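Local coordinates for lasso peptide isopeptidase AtxE2 (Asticcacaulis excentricus, PDB 5TXE), which hydrolyses the isopeptide bond of the lasso peptides astexin-2 and astexin-3, recognising their knotted shape and converting them to linear peptides, at residues R68-Q73 with R372-L377; K91-A96 with R360-Q365; D210-P215 with R222-I227; L407-R410 with E414-S417; L465-P470 with L500-D505. The protein carries 1 engineered substitution. All coordinates share one frame; numbering follows the deposited sequence.

Contact 1 (R68-Q73 with R372-L377)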
# COMPACT_ATOMS: atom_id res chain seq x y z
N ARG A 68 16.99 -24.11 -4.00
CA ARG A 68 18.22 -23.52 -4.54
C ARG A 68 18.02 -22.26 -5.38
O ARG A 68 18.98 -21.56 -5.65
CB ARG A 68 19.04 -24.59 -5.30
CG ARG A 68 19.74 -25.56 -4.30
CD ARG A 68 20.68 -26.64 -4.87
NE ARG A 68 20.15 -27.10 -6.16
CZ ARG A 68 20.81 -27.08 -7.32
NH1 ARG A 68 22.08 -26.70 -7.38
NH2 ARG A 68 20.18 -27.47 -8.43
N TYR A 69 16.78 -21.98 -5.79
CA TYR A 69 16.47 -20.81 -6.61
C TYR A 69 15.30 -20.03 -6.04
O TYR A 69 14.43 -20.59 -5.36
CB TYR A 69 16.21 -21.23 -8.07
CG TYR A 69 17.43 -21.81 -8.70
CD1 TYR A 69 18.39 -20.99 -9.28
CD2 TYR A 69 17.66 -23.21 -8.69
CE1 TYR A 69 19.54 -21.53 -9.84
CE2 TYR A 69 18.82 -23.75 -9.24
CZ TYR A 69 19.76 -22.90 -9.80
OH TYR A 69 20.92 -23.42 -10.35
N VAL A 70 15.30 -18.72 -6.26
CA VAL A 70 14.16 -17.89 -5.91
C VAL A 70 13.67 -17.19 -7.18
O VAL A 70 14.46 -16.67 -7.95
CB VAL A 70 14.49 -16.88 -4.81
CG1 VAL A 70 15.62 -15.95 -5.17
CG2 VAL A 70 13.24 -16.10 -4.43
N ALA A 71 12.37 -17.20 -7.38
CA ALA A 71 11.72 -16.56 -8.51
C ALA A 71 10.82 -15.42 -8.01
O ALA A 71 10.15 -15.53 -6.97
CB ALA A 71 10.89 -17.58 -9.28
N PHE A 72 10.82 -14.32 -8.76
CA PHE A 72 10.11 -13.12 -8.38
C PHE A 72 10.03 -12.18 -9.58
O PHE A 72 10.84 -12.30 -10.50
CB PHE A 72 10.85 -12.41 -7.24
CG PHE A 72 12.30 -12.11 -7.55
CD1 PHE A 72 13.24 -13.08 -7.47
CD2 PHE A 72 12.69 -10.84 -7.92
CE1 PHE A 72 14.58 -12.80 -7.74
CE2 PHE A 72 14.00 -10.55 -8.22
CZ PHE A 72 14.96 -11.53 -8.12
N GLN A 73 9.06 -11.25 -9.56
CA GLN A 73 8.86 -10.23 -10.59
C GLN A 73 9.41 -8.90 -10.22
O GLN A 73 9.24 -8.43 -9.09
CB GLN A 73 7.40 -10.07 -10.91
CG GLN A 73 7.12 -9.18 -12.10
CD GLN A 73 5.65 -8.79 -12.12
OE1 GLN A 73 4.86 -9.17 -13.04
NE2 GLN A 73 5.24 -8.06 -11.05
N ARG A 372 13.34 -1.77 -2.07
CA ARG A 372 13.12 -3.15 -1.94
C ARG A 372 14.14 -4.01 -2.72
O ARG A 372 14.38 -3.82 -3.93
CB ARG A 372 11.69 -3.49 -2.35
CG ARG A 372 11.14 -4.71 -1.69
CD ARG A 372 9.66 -4.90 -1.99
NE ARG A 372 8.90 -3.87 -1.30
CZ ARG A 372 7.69 -3.48 -1.67
NH1 ARG A 372 7.08 -4.04 -2.72
NH2 ARG A 372 7.05 -2.55 -0.99
N ARG A 373 14.70 -4.98 -2.00
CA ARG A 373 15.63 -5.92 -2.55
C ARG A 373 15.45 -7.25 -1.87
O ARG A 373 14.69 -7.37 -0.89
CB ARG A 373 17.03 -5.41 -2.27
CG ARG A 373 17.30 -5.32 -0.81
CD ARG A 373 18.76 -5.13 -0.49
NE ARG A 373 18.89 -4.95 0.93
CZ ARG A 373 20.04 -4.73 1.60
NH1 ARG A 373 21.22 -4.65 0.99
NH2 ARG A 373 19.99 -4.56 2.91
N LEU A 374 16.12 -8.26 -2.41
CA LEU A 374 16.15 -9.56 -1.77
C LEU A 374 17.42 -9.72 -0.92
O LEU A 374 18.49 -9.28 -1.29
CB LEU A 374 16.10 -10.67 -2.79
CG LEU A 374 14.77 -11.18 -3.35
CD1 LEU A 374 13.61 -10.27 -3.11
CD2 LEU A 374 14.93 -11.54 -4.80
N VAL A 375 17.27 -10.46 0.16
CA VAL A 375 18.21 -10.56 1.24
C VAL A 375 18.10 -11.97 1.78
O VAL A 375 17.04 -12.61 1.61
CB VAL A 375 17.76 -9.46 2.21
CG1 VAL A 375 17.26 -9.92 3.55
CG2 VAL A 375 18.64 -8.24 2.16
N THR A 376 19.20 -12.51 2.33
CA THR A 376 19.13 -13.78 3.11
C THR A 376 19.41 -13.52 4.55
O THR A 376 20.25 -12.72 4.90
CB THR A 376 20.09 -14.90 2.62
OG1 THR A 376 21.43 -14.43 2.68
CG2 THR A 376 19.83 -15.28 1.22
N LEU A 377 18.65 -14.15 5.41
CA LEU A 377 18.84 -13.96 6.82
C LEU A 377 19.29 -15.32 7.41
O LEU A 377 18.61 -16.33 7.27
CB LEU A 377 17.52 -13.51 7.41
CG LEU A 377 17.55 -12.54 8.58
CD1 LEU A 377 18.70 -11.57 8.55
CD2 LEU A 377 16.29 -11.72 8.58

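Contact 2 (K91-A96 with R360-Q365)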
# COMPACT_ATOMS: atom_id res chain seq x y z
N LYS A 91 16.95 -16.40 -9.49
CA LYS A 91 18.26 -16.12 -8.89
C LYS A 91 18.63 -17.28 -7.94
O LYS A 91 17.81 -17.70 -7.12
CB LYS A 91 18.17 -14.83 -8.10
CG LYS A 91 19.34 -14.57 -7.19
CD LYS A 91 20.60 -14.27 -7.97
CE LYS A 91 21.61 -13.61 -7.03
NZ LYS A 91 22.83 -13.21 -7.73
N ALA A 92 19.85 -17.80 -8.06
CA ALA A 92 20.30 -18.90 -7.17
C ALA A 92 20.42 -18.36 -5.78
O ALA A 92 20.99 -17.28 -5.57
CB ALA A 92 21.63 -19.46 -7.63
N THR A 93 19.88 -19.09 -4.81
CA THR A 93 19.92 -18.62 -3.45
C THR A 93 21.32 -18.66 -2.84
O THR A 93 21.55 -18.00 -1.86
CB THR A 93 18.95 -19.37 -2.57
OG1 THR A 93 19.23 -20.77 -2.66
CG2 THR A 93 17.56 -19.15 -3.06
N ASP A 94 22.28 -19.34 -3.45
CA ASP A 94 23.67 -19.32 -2.91
C ASP A 94 24.47 -18.07 -3.25
O ASP A 94 25.58 -17.91 -2.79
CB ASP A 94 24.46 -20.58 -3.32
CG ASP A 94 24.77 -20.66 -4.82
OD1 ASP A 94 24.70 -19.65 -5.55
OD2 ASP A 94 25.08 -21.78 -5.27
N GLY A 95 23.94 -17.20 -4.09
CA GLY A 95 24.63 -15.95 -4.37
C GLY A 95 25.73 -16.02 -5.40
O GLY A 95 26.31 -15.01 -5.73
N ALA A 96 26.02 -17.20 -5.95
CA ALA A 96 27.22 -17.39 -6.77
C ALA A 96 27.04 -17.04 -8.26
O ALA A 96 28.03 -16.80 -8.96
CB ALA A 96 27.72 -18.82 -6.63
N ARG A 360 18.33 -20.78 6.35
CA ARG A 360 18.17 -19.40 5.91
C ARG A 360 16.71 -19.04 5.60
O ARG A 360 15.88 -19.86 5.20
CB ARG A 360 19.15 -18.99 4.79
CG ARG A 360 19.72 -20.13 3.98
CD ARG A 360 21.23 -19.99 3.79
NE ARG A 360 21.60 -19.02 2.76
CZ ARG A 360 21.40 -19.20 1.45
NH1 ARG A 360 20.79 -20.28 0.95
NH2 ARG A 360 21.79 -18.25 0.61
N LEU A 361 16.42 -17.77 5.81
CA LEU A 361 15.23 -17.14 5.34
C LEU A 361 15.65 -16.34 4.09
O LEU A 361 16.65 -15.64 4.11
CB LEU A 361 14.73 -16.21 6.44
CG LEU A 361 13.26 -16.14 6.72
CD1 LEU A 361 12.61 -17.52 6.75
CD2 LEU A 361 13.05 -15.43 8.04
N ILE A 362 14.90 -16.47 3.02
CA ILE A 362 15.03 -15.57 1.89
C ILE A 362 13.86 -14.61 1.89
O ILE A 362 12.70 -15.04 1.84
CB ILE A 362 15.04 -16.36 0.59
CG1 ILE A 362 16.36 -17.14 0.54
CG2 ILE A 362 15.13 -15.44 -0.62
CD1 ILE A 362 16.37 -18.52 1.10
N CYS A 363 14.17 -13.33 1.92
CA CYS A 363 13.18 -12.26 2.10
C CYS A 363 13.33 -11.10 1.11
O CYS A 363 14.43 -10.81 0.64
CB CYS A 363 13.38 -11.62 3.48
SG CYS A 363 13.25 -12.78 4.84
N ALA A 364 12.24 -10.39 0.84
CA ALA A 364 12.40 -9.03 0.37
C ALA A 364 12.62 -8.16 1.59
O ALA A 364 12.11 -8.46 2.65
CB ALA A 364 11.17 -8.56 -0.39
N GLN A 365 13.33 -7.05 1.43
CA GLN A 365 13.64 -6.18 2.56
C GLN A 365 13.77 -4.76 2.07
O GLN A 365 14.19 -4.52 0.92
CB GLN A 365 14.96 -6.61 3.18
CG GLN A 365 15.41 -5.79 4.40
CD GLN A 365 16.38 -4.68 4.07
OE1 GLN A 365 17.17 -4.76 3.13
NE2 GLN A 365 16.38 -3.64 4.89

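Contact 3 (D210-P215 with R222-I227)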
# COMPACT_ATOMS: atom_id res chain seq x y z
N ASP A 210 -29.87 2.54 -8.92
CA ASP A 210 -30.08 1.81 -7.67
C ASP A 210 -28.69 1.36 -7.16
O ASP A 210 -27.63 1.97 -7.47
CB ASP A 210 -31.03 0.62 -7.92
CG ASP A 210 -30.45 -0.45 -8.96
OD1 ASP A 210 -29.25 -0.37 -9.36
OD2 ASP A 210 -31.22 -1.36 -9.38
N GLU A 211 -28.70 0.30 -6.37
CA GLU A 211 -27.55 -0.21 -5.64
C GLU A 211 -26.44 -0.70 -6.57
O GLU A 211 -25.35 -1.01 -6.08
CB GLU A 211 -27.98 -1.33 -4.64
CG GLU A 211 -28.29 -2.76 -5.23
CD GLU A 211 -29.72 -2.97 -5.80
OE1 GLU A 211 -30.59 -2.05 -5.72
OE2 GLU A 211 -29.98 -4.09 -6.33
N ARG A 212 -26.68 -0.80 -7.87
CA ARG A 212 -25.61 -1.24 -8.77
C ARG A 212 -24.62 -0.13 -9.17
O ARG A 212 -23.57 -0.42 -9.70
CB ARG A 212 -26.19 -1.88 -10.01
CG ARG A 212 -27.09 -3.11 -9.75
CD ARG A 212 -27.83 -3.51 -11.00
NE ARG A 212 -28.70 -2.43 -11.44
CZ ARG A 212 -29.35 -2.42 -12.61
NH1 ARG A 212 -29.22 -3.44 -13.46
NH2 ARG A 212 -30.14 -1.40 -12.92
N PHE A 213 -24.92 1.13 -8.86
CA PHE A 213 -24.13 2.23 -9.36
C PHE A 213 -23.17 2.83 -8.39
O PHE A 213 -23.43 2.93 -7.20
CB PHE A 213 -25.03 3.35 -9.84
CG PHE A 213 -25.71 3.06 -11.14
CD1 PHE A 213 -26.83 2.28 -11.20
CD2 PHE A 213 -25.20 3.57 -12.32
CE1 PHE A 213 -27.42 2.00 -12.43
CE2 PHE A 213 -25.81 3.35 -13.51
CZ PHE A 213 -26.91 2.55 -13.57
N HIS A 214 -22.04 3.28 -8.93
CA HIS A 214 -21.02 4.02 -8.19
C HIS A 214 -20.56 5.15 -9.11
O HIS A 214 -19.61 5.01 -9.85
CB HIS A 214 -19.86 3.09 -7.78
CG HIS A 214 -18.85 3.75 -6.89
ND1 HIS A 214 -17.59 4.12 -7.32
CD2 HIS A 214 -18.94 4.16 -5.61
CE1 HIS A 214 -16.93 4.67 -6.32
NE2 HIS A 214 -17.73 4.72 -5.27
N PRO A 215 -21.26 6.27 -9.08
CA PRO A 215 -21.13 7.33 -10.07
C PRO A 215 -19.74 7.93 -10.16
O PRO A 215 -19.27 8.33 -11.26
CB PRO A 215 -22.11 8.36 -9.63
CG PRO A 215 -23.08 7.68 -8.72
CD PRO A 215 -22.42 6.43 -8.20
N ARG A 222 -22.72 -1.94 -11.94
CA ARG A 222 -21.69 -2.94 -11.68
C ARG A 222 -22.35 -4.30 -11.48
O ARG A 222 -23.54 -4.40 -11.13
CB ARG A 222 -20.93 -2.56 -10.41
CG ARG A 222 -20.41 -1.15 -10.51
CD ARG A 222 -18.98 -0.73 -10.16
NE ARG A 222 -18.64 -0.72 -8.74
CZ ARG A 222 -17.71 0.04 -8.13
NH1 ARG A 222 -17.01 1.02 -8.72
NH2 ARG A 222 -17.50 -0.16 -6.83
N VAL A 223 -21.56 -5.34 -11.64
CA VAL A 223 -21.99 -6.68 -11.40
C VAL A 223 -22.00 -6.90 -9.89
O VAL A 223 -20.99 -6.67 -9.21
CB VAL A 223 -20.98 -7.68 -12.00
CG1 VAL A 223 -21.33 -9.10 -11.59
CG2 VAL A 223 -20.89 -7.53 -13.53
N LEU A 224 -23.11 -7.41 -9.39
CA LEU A 224 -23.27 -7.77 -7.96
C LEU A 224 -22.82 -9.20 -7.70
O LEU A 224 -23.07 -10.10 -8.50
CB LEU A 224 -24.74 -7.66 -7.57
CG LEU A 224 -25.32 -6.25 -7.80
CD1 LEU A 224 -26.85 -6.24 -7.56
CD2 LEU A 224 -24.62 -5.22 -6.91
N GLU A 225 -22.24 -9.43 -6.54
CA GLU A 225 -22.16 -10.79 -5.97
C GLU A 225 -23.57 -11.39 -5.86
O GLU A 225 -24.52 -10.64 -5.71
CB GLU A 225 -21.50 -10.69 -4.60
CG GLU A 225 -20.01 -10.46 -4.67
CD GLU A 225 -19.27 -11.62 -5.33
OE1 GLU A 225 -19.86 -12.72 -5.50
OE2 GLU A 225 -18.09 -11.46 -5.66
N PRO A 226 -23.76 -12.71 -5.90
CA PRO A 226 -22.69 -13.71 -5.86
C PRO A 226 -22.29 -14.06 -7.28
O PRO A 226 -23.15 -14.23 -8.14
CB PRO A 226 -23.38 -14.93 -5.22
CG PRO A 226 -24.81 -14.83 -5.72
CD PRO A 226 -25.11 -13.33 -5.87
N ILE A 227 -21.01 -14.18 -7.52
CA ILE A 227 -20.54 -14.70 -8.78
C ILE A 227 -19.55 -15.81 -8.41
O ILE A 227 -18.58 -15.57 -7.71
CB ILE A 227 -19.73 -13.64 -9.56
CG1 ILE A 227 -20.59 -12.49 -10.03
CG2 ILE A 227 -19.02 -14.27 -10.76
CD1 ILE A 227 -21.72 -12.84 -10.99
O HOH W 1 -18.68 2.32 -11.30

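Contact 4 (L407-R410 with E414-S417)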
# COMPACT_ATOMS: atom_id res chain seq x y z
N LEU A 407 8.24 10.30 20.01
CA LEU A 407 7.65 11.05 21.05
C LEU A 407 6.36 10.37 21.52
O LEU A 407 5.89 9.38 20.92
CB LEU A 407 7.42 12.51 20.64
CG LEU A 407 6.48 12.85 19.48
CD1 LEU A 407 5.00 12.76 19.84
CD2 LEU A 407 6.81 14.28 19.03
N ARG A 408 5.84 10.87 22.64
CA ARG A 408 4.59 10.39 23.13
C ARG A 408 3.74 11.58 22.89
O ARG A 408 4.18 12.70 23.16
CB ARG A 408 4.65 10.05 24.61
CG ARG A 408 3.41 9.29 25.07
CD ARG A 408 3.49 8.88 26.53
NE ARG A 408 4.47 7.83 26.83
CZ ARG A 408 4.27 6.53 26.63
NH1 ARG A 408 3.16 6.07 26.06
NH2 ARG A 408 5.22 5.66 26.96
N ASN A 409 2.56 11.37 22.34
CA ASN A 409 1.72 12.49 22.00
C ASN A 409 0.88 12.89 23.19
O ASN A 409 0.90 12.21 24.24
CB ASN A 409 0.90 12.22 20.71
CG ASN A 409 -0.28 11.28 20.89
OD1 ASN A 409 -0.69 10.96 21.98
ND2 ASN A 409 -0.83 10.80 19.75
N ARG A 410 0.14 13.99 23.03
CA ARG A 410 -0.66 14.53 24.11
C ARG A 410 -1.76 13.58 24.59
O ARG A 410 -2.26 13.71 25.70
CB ARG A 410 -1.19 15.94 23.75
CG ARG A 410 -1.89 16.21 22.40
CD ARG A 410 -2.53 17.61 22.47
NE ARG A 410 -2.38 18.55 21.37
CZ ARG A 410 -1.25 19.13 20.97
NH1 ARG A 410 -0.09 18.80 21.50
NH2 ARG A 410 -1.28 20.02 19.99
N GLU A 414 2.42 6.41 21.88
CA GLU A 414 3.76 6.39 21.31
C GLU A 414 3.70 6.65 19.81
O GLU A 414 2.90 6.06 19.11
CB GLU A 414 4.43 5.02 21.55
CG GLU A 414 4.61 4.69 23.04
CD GLU A 414 5.20 3.32 23.33
OE1 GLU A 414 5.60 2.57 22.41
OE2 GLU A 414 5.33 3.03 24.52
N VAL A 415 4.57 7.52 19.33
CA VAL A 415 4.61 7.90 17.94
C VAL A 415 6.02 7.76 17.41
O VAL A 415 6.97 8.12 18.10
CB VAL A 415 4.24 9.36 17.83
CG1 VAL A 415 4.40 9.84 16.38
CG2 VAL A 415 2.82 9.57 18.32
N PHE A 416 6.18 7.22 16.19
CA PHE A 416 7.43 7.47 15.49
C PHE A 416 7.17 8.17 14.15
O PHE A 416 6.02 8.15 13.64
CB PHE A 416 8.26 6.19 15.35
CG PHE A 416 7.86 5.30 14.18
CD1 PHE A 416 6.90 4.31 14.32
CD2 PHE A 416 8.51 5.43 12.95
CE1 PHE A 416 6.58 3.46 13.27
CE2 PHE A 416 8.18 4.62 11.87
CZ PHE A 416 7.22 3.62 12.04
N SER A 417 8.21 8.79 13.62
CA SER A 417 8.22 9.31 12.28
C SER A 417 9.64 9.52 11.85
O SER A 417 10.52 9.42 12.69
CB SER A 417 7.47 10.63 12.22
OG SER A 417 6.08 10.39 12.39

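Contact 5 (L465-P470 with L500-D505)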
# COMPACT_ATOMS: atom_id res chain seq x y z
N LEU A 465 9.13 15.58 6.85
CA LEU A 465 8.67 14.71 7.86
C LEU A 465 7.88 13.62 7.19
O LEU A 465 6.79 13.86 6.68
CB LEU A 465 7.81 15.47 8.86
CG LEU A 465 7.19 14.65 9.98
CD1 LEU A 465 8.23 14.08 10.91
CD2 LEU A 465 6.26 15.56 10.77
N SER A 466 8.42 12.43 7.24
CA SER A 466 7.74 11.23 6.81
C SER A 466 6.99 10.68 8.02
O SER A 466 7.56 9.98 8.87
CB SER A 466 8.77 10.22 6.29
OG SER A 466 8.15 9.06 5.81
N PHE A 467 5.71 11.02 8.06
CA PHE A 467 4.80 10.75 9.16
C PHE A 467 4.26 9.37 9.17
O PHE A 467 3.77 8.90 8.17
CB PHE A 467 3.60 11.66 9.00
CG PHE A 467 2.58 11.58 10.08
CD1 PHE A 467 2.94 11.66 11.41
CD2 PHE A 467 1.25 11.54 9.75
CE1 PHE A 467 1.97 11.61 12.42
CE2 PHE A 467 0.26 11.51 10.75
CZ PHE A 467 0.63 11.57 12.08
N HIS A 468 4.36 8.71 10.32
CA HIS A 468 3.78 7.42 10.48
C HIS A 468 2.62 7.59 11.40
O HIS A 468 2.76 7.77 12.58
CB HIS A 468 4.75 6.43 11.06
CG HIS A 468 4.21 5.05 11.02
ND1 HIS A 468 4.44 4.21 9.95
CD2 HIS A 468 3.39 4.38 11.87
CE1 HIS A 468 3.80 3.07 10.14
NE2 HIS A 468 3.16 3.14 11.31
N SER A 469 1.45 7.53 10.84
CA SER A 469 0.27 7.80 11.61
C SER A 469 0.19 6.92 12.86
O SER A 469 0.38 5.72 12.78
CB SER A 469 -0.94 7.54 10.74
OG SER A 469 -2.02 8.20 11.35
N PRO A 470 -0.18 7.50 14.01
CA PRO A 470 -0.17 6.67 15.19
C PRO A 470 -1.45 5.86 15.40
O PRO A 470 -2.49 6.11 14.75
CB PRO A 470 -0.04 7.71 16.31
CG PRO A 470 -0.86 8.83 15.81
CD PRO A 470 -0.52 8.89 14.34
N LEU A 500 -4.21 15.08 14.05
CA LEU A 500 -3.79 16.47 13.82
C LEU A 500 -2.92 16.96 14.99
O LEU A 500 -1.88 17.63 14.77
CB LEU A 500 -4.98 17.36 13.68
CG LEU A 500 -4.68 18.84 13.54
CD1 LEU A 500 -3.88 19.15 12.32
CD2 LEU A 500 -5.97 19.61 13.47
N HIS A 501 -3.32 16.61 16.21
CA HIS A 501 -2.53 17.01 17.38
C HIS A 501 -1.19 16.37 17.36
O HIS A 501 -0.21 16.98 17.77
CB HIS A 501 -3.24 16.63 18.66
CG HIS A 501 -4.43 17.47 19.01
ND1 HIS A 501 -4.50 18.83 18.80
CD2 HIS A 501 -5.59 17.12 19.60
CE1 HIS A 501 -5.65 19.29 19.24
NE2 HIS A 501 -6.34 18.27 19.72
N THR A 502 -1.10 15.15 16.84
CA THR A 502 0.22 14.50 16.72
C THR A 502 1.10 15.22 15.75
O THR A 502 2.27 15.40 15.99
CB THR A 502 0.10 13.03 16.32
OG1 THR A 502 -0.72 12.35 17.25
CG2 THR A 502 1.45 12.34 16.27
N LEU A 503 0.54 15.66 14.63
CA LEU A 503 1.34 16.44 13.70
C LEU A 503 1.82 17.75 14.31
O LEU A 503 2.95 18.17 14.09
CB LEU A 503 0.54 16.76 12.43
CG LEU A 503 0.33 15.57 11.50
CD1 LEU A 503 -0.63 15.97 10.43
CD2 LEU A 503 1.65 15.11 10.89
N GLU A 504 0.94 18.42 15.03
CA GLU A 504 1.28 19.64 15.74
C GLU A 504 2.39 19.37 16.80
O GLU A 504 3.32 20.14 16.90
CB GLU A 504 0.05 20.28 16.35
CG GLU A 504 -0.91 20.86 15.29
CD GLU A 504 -2.24 21.35 15.87
OE1 GLU A 504 -2.51 21.12 17.08
OE2 GLU A 504 -3.03 21.99 15.12
N ASP A 505 2.35 18.23 17.49
CA ASP A 505 3.44 17.85 18.42
C ASP A 505 4.75 17.69 17.68
O ASP A 505 5.77 18.21 18.11
CB ASP A 505 3.11 16.55 19.15
CG ASP A 505 1.87 16.67 20.04
OD1 ASP A 505 1.56 17.80 20.47
OD2 ASP A 505 1.19 15.65 20.33

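Contact 1 (R68-Q73 with R372-L377)
Leu374 and Phe72 approach from opposite directions, and one methyl of the leucine comes down on the face of the ring. Leu374 CD2 lies 3.3 Å from the centroid of the Phe72 ring, 17° off its normal, so the contact is a CH-pi interaction over the face. The methyl is displaced slightly toward the CE1 side, where the distance from Leu374 CD2 to Phe72 CE1 is 3.2 Å, shorter than carbons usually pack, so the exact spacing is doubtful. With Phe72 CG between its backbone N and carbonyl carbon (chi1 55°), the ring is held out toward the second strand. Val70, which projects from the same side of the strand, adds a looser touch, with its CG1 4.5 Å from Leu374 CD2. No hydrogen bond links the two segments, and all three residues are buried. An alanine in place of Phe72 would be likely to deprive the Leu374 methyl of its aromatic platform and open a gap between the strands. Tyr388 also meets the Phe72 ring, with their planes inclined at about 55°. Strand 69-78 pairs with strand 83-92, and strand 373-378 lies between strands 360-367 and 384-388, so the contact packs one antiparallel sheet against another, consistent with adjoining blades of a beta-propeller.

Contact 2 (K91-A96 with R360-Q365)
Arg360 reaches over to the turn that holds Thr93, and the polar part of the contact is a single hydrogen bond from the Arg360 guanidinium to the Thr93 carbonyl. Arg360 NH2 lies 2.5 Å from Thr93 O, a very short separation whose exact value is doubtful, although the N-H...O angle of 160° is nearly straight. The oxygen sits at the edge of the guanidinium, near its plane. Bends at chi2 and chi3 (-134° and -78°) fold the arginine so that NH2 faces the turn, while its NH1 bonds to Gln357 OE1. The Thr93 hydroxyl has its main partner in Gly67 O. Apolar packing is lighter: Thr93 CG2 rests 4.3 Å from Ile362 CG1. Local bonds order the acceptor side. Ala92 to Gly95 form a type I beta turn, and Asp94 OD1 accepts from Ala96 N at 2.8 Å in an Asx turn, the donor standing above the carboxylate plane. The turn begins at the end of strand 83-92, which pairs with strand 69-78. Facing it, strand 360-367 runs between strands 350-357 and 373-378, and the disulfide Cys354-Cys363 ties it to the former.

Contact 3 (D210-P215 with R222-I227)
Arg222 runs alongside His214 in the same direction, and its side chain touches the 210-215 segment for most of its length. At the base, its backbone N gives a nearly straight hydrogen bond to Arg212 O (2.8 Å, N-H...O 168°). Arg222 CB stays close to that same oxygen, and Arg222 CG packs 3.3 Å from Arg212 O. Bends at chi2 and chi3 (-133° and -72°) then turn the chain toward the histidine: Arg222 NE passes 4.1 Å from His214 CB. At the tip, His214 CB lies 3.6 Å above the plane of the Arg222 guanidinium, toward its rim. Here Arg222 NH1 makes a weak bond to a water that also donates to His214 O, and Tyr118 forms a cation-pi contact with the arginine. Farther along, the Leu224 side chain crosses that of Arg212 at about a right angle, its CD1 3.8 Å from Arg212 CG. Arg212 is itself steadied by Asp210, whose OD1 accepts from Arg212 NE, in a salt bridge, and from Arg212 N, the latter bond making an Asx turn. This loop flanks the substrate site. His214 NE2 bonds to Asn562 OD1 and weakly to the bound peptide backbone, while the Arg222 side chain lies about 5 Å from that of Trp116. Asn562 and Trp116 both bind astexin-3 and matter for activity, so the loop probably helps shape the pocket for the threaded peptide.

Contact 4 (L407-R410 with E414-S417)
Leu407 and Val415 form an antiparallel hydrogen-bonded pair, with Leu407 N to Val415 O at 3.2 Å and Val415 N to Leu407 O at 2.8 Å, and Arg408 faces Glu414 in the following non-hydrogen-bonded pair. Together they form the closing end of the beta hairpin of strands 401-408 and 414-421, whose first strand is an outermost strand of the mixed sheet of the alpha/beta hydrolase domain. The side chains sort onto two faces. On one, Leu407 and Val415 lie side by side, with Leu407 CD1 4.0 Å from Val415 CB, and helix 494-512 covers them through Leu506 and Thr502. On the other, Arg408 and Glu414 meet in a loose salt bridge, Arg408 NH2 standing 3.6 Å from Glu414 OE2. The guanidinium and carboxylate planes are 67° apart, so this is no flat two-bond pairing. A bend at chi3 (-70°) brings the guanidinium back beside the glutamate, with Arg408 NH1 3.6 Å from Glu414 CG. Each charged group has a further partner: Arg408 NH1 bonds to Gly412 O and Glu414 OE1 accepts from Ala325 N. A leucine in place of Glu414 would probably leave the Arg408 charge without its mate and the Ala325 N-H without its acceptor. Past the paired strands, Asn409 crosses Val415 at about a right angle, its CB 4.1 Å from Val415 CG2.

Contact 5 (L465-P470 with L500-D505)
Phe467 is clasped against helix 494-512 by Leu503, and this is the tight heart of the contact. Leu503 CD2 stands 3.5 Å from the centroid of the Phe467 ring and 3° off its normal, a CH-pi contact almost exactly over the centre, and its distance to every ring carbon is therefore similar. With CG opposite the backbone N (chi1 -177°), the phenylalanine reaches across to the helix. The ring is also bounded on its other face by Ser469 CA, 3.7 Å above the ring plane, and at its edge by Thr502 CG2, 4.0 Å from Phe467 CE1. The Phe467 side chain lies about 5 Å from that of the catalytically important Tyr438. Toward Pro470, which is partly exposed, the packing thins to a single touch between Pro470 CG and Thr502 OG1 at 3.8 Å. Val415 adds cover by touching both Pro470 and Thr502. No hydrogen bond crosses between the segments, so these two segments are held by apolar packing. The one polar side-chain atom in the join, Thr502 OG1, has its bonds instead with Asn498 O within its helix and with Asn409 ND2, which implies that its hydroxyl is satisfied without any polar partner from 465-470.

How the contacts relate
From the N terminus, strand 69-78 opens the loop of contact 1 and the turn at the end of strand 83-92 opens that of contact 2. Contact 3, a short loop closed on itself between helix 190-202 and strand 230-235, is nested inside both. The chain returns to close contact 2 at 360-365 and then contact 1 at 372-377, so contact 2 lies within contact 1, and together they join the first antiparallel sheet to the last before the catalytic domain. Contacts 4 and 5 follow in series: the hairpin closes over three residues, and 465-470 then packs on helix 494-512. These two touch, Asn409 of the hairpin meeting Thr502 of the helix, whereas contact 3 lies far from all the others.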